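Local atomic coordinates of Ice-binding protein (Flavobacteriaceae bacterium, PDB entry 5UYT), a protein that probably binds ice and acts as an antifreeze protein, built from two right-handed beta-helical domains. Residues G178-G183 with G196-K201. Sequence-based numbering, arbitrary orientation. Where two conformers were deposited one is given.
Sequences GVSLEG and GVTVRK
L181 and V199 extend alongside each other from paired positions on neighbouring coils of the right-handed beta-helix characteristic of this ice-binding family. The parallel pairing of 178-183 with 196-201 joins two successive turns in register, S180 beside T198, L181 beside V199 and E182 beside R200. Its backbone bonds pass back and forth: T198 N donates to V179 O (2.9 Å), L181 N to T198 O (2.8 Å), R200 N to L181 O and G183 N to R200 O. At the glycine end G178 N reaches G196 O less directly, from 48° out of the carbonyl plane.

On the buried face L181 can be followed outward. L181 CB rests 4.0 Å from T198 O and near V199 CG2; L181 CG, set anti to the backbone N (chi1 173°), comes alongside V199 CG1, and L181 CD2 continues the contact with the same methyl at 4.0 Å. V199 CG1 also approaches G183 O at 3.8 Å. L175 and I29, from other strands of the solenoid, pack on V199 and V197.

The opposite face, with S180, T198, E182 and R200, is polar. E182 turns to a salt bridge with K163, while in the conformer given R200 NH1 is hydrogen-bonded to T30 OG1 on the next strand, 28-30. In that conformer T198 CG2 lies over one face of the R200 guanidinium, toward its rim. A water links the two coils beside this face, donating to V179 O and sitting 3.0 Å from T198 OG1.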
# COMPACT_ATOMS: atom_id res chain seq x y z
N GLY A 178 -12.90 -9.24 10.27
CA GLY A 178 -11.67 -9.00 11.03
C GLY A 178 -10.56 -10.03 10.83
O GLY A 178 -9.52 -9.95 11.50
N VAL A 179 -10.79 -11.00 9.94
CA VAL A 179 -9.72 -11.94 9.57
C VAL A 179 -8.50 -11.15 9.09
O VAL A 179 -8.64 -10.16 8.35
CB VAL A 179 -10.17 -12.95 8.51
CG1 VAL A 179 -8.97 -13.63 7.83
CG2 VAL A 179 -11.06 -14.01 9.14
N SER A 180 -7.33 -11.59 9.53
CA SER A 180 -6.08 -10.94 9.15
C SER A 180 -5.17 -12.03 8.59
O SER A 180 -4.69 -12.88 9.34
CB SER A 180 -5.44 -10.28 10.37
OG SER A 180 -4.34 -9.54 9.93
N LEU A 181 -4.93 -11.98 7.28
CA LEU A 181 -4.16 -13.00 6.58
C LEU A 181 -2.88 -12.42 5.98
O LEU A 181 -2.93 -11.55 5.10
CB LEU A 181 -5.03 -13.63 5.49
CG LEU A 181 -4.39 -14.64 4.50
CD1 LEU A 181 -3.68 -15.76 5.25
CD2 LEU A 181 -5.42 -15.21 3.50
N GLU A 182 -1.73 -12.88 6.48
CA GLU A 182 -0.45 -12.61 5.81
C GLU A 182 -0.28 -13.87 4.97
O GLU A 182 0.09 -14.92 5.49
CB GLU A 182 0.69 -12.48 6.84
CG GLU A 182 2.05 -12.19 6.21
CD GLU A 182 3.23 -12.33 7.19
OE1 GLU A 182 3.05 -12.62 8.39
OE2 GLU A 182 4.37 -12.15 6.74
N GLY A 183 -0.57 -13.77 3.68
CA GLY A 183 -0.75 -14.97 2.87
C GLY A 183 -1.67 -14.67 1.70
O GLY A 183 -1.83 -13.51 1.29
N GLY A 196 -14.70 -7.23 5.74
CA GLY A 196 -13.91 -6.45 6.69
C GLY A 196 -12.58 -7.12 7.02
O GLY A 196 -12.22 -7.23 8.20
N VAL A 197 -11.85 -7.55 6.00
CA VAL A 197 -10.63 -8.31 6.24
C VAL A 197 -9.36 -7.49 5.97
O VAL A 197 -9.40 -6.44 5.35
CB VAL A 197 -10.57 -9.61 5.42
CG1 VAL A 197 -11.82 -10.44 5.69
CG2 VAL A 197 -10.44 -9.30 3.92
N THR A 198 -8.22 -8.04 6.41
CA THR A 198 -6.92 -7.56 5.96
C THR A 198 -6.20 -8.74 5.37
O THR A 198 -6.07 -9.79 6.03
CB THR A 198 -6.09 -7.01 7.13
OG1 THR A 198 -6.77 -5.89 7.69
CG2 THR A 198 -4.66 -6.59 6.65
N VAL A 199 -5.76 -8.62 4.11
CA VAL A 199 -5.03 -9.73 3.45
C VAL A 199 -3.87 -9.07 2.71
O VAL A 199 -4.10 -8.23 1.84
CB VAL A 199 -5.90 -10.51 2.41
CG1 VAL A 199 -5.09 -11.65 1.79
CG2 VAL A 199 -7.17 -11.06 3.02
N ARG A 200 -2.64 -9.46 3.05
CA ARG A 200 -1.46 -8.91 2.40
C ARG A 200 -0.60 -10.08 1.95
O ARG A 200 -0.24 -10.94 2.76
CB ARG A 200 -0.69 -8.02 3.37
CG ARG A 200 -1.58 -7.03 4.11
CD ARG A 200 -0.94 -5.67 4.22
NE ARG A 200 -1.66 -4.79 5.13
CZ ARG A 200 -2.51 -3.85 4.74
NH1 ARG A 200 -2.82 -3.68 3.44
NH2 ARG A 200 -3.09 -3.11 5.65
N LYS A 201 -0.32 -10.13 0.65
CA LYS A 201 0.51 -11.22 0.13
C LYS A 201 1.88 -11.20 0.82
O LYS A 201 2.42 -10.11 1.17
CB LYS A 201 0.61 -11.17 -1.40
CG LYS A 201 1.33 -9.95 -1.95
CD LYS A 201 1.32 -9.94 -3.47
CE LYS A 201 2.13 -8.77 -4.01
NZ LYS A 201 2.15 -8.74 -5.52
O HOH W 1 -8.66 -7.17 9.60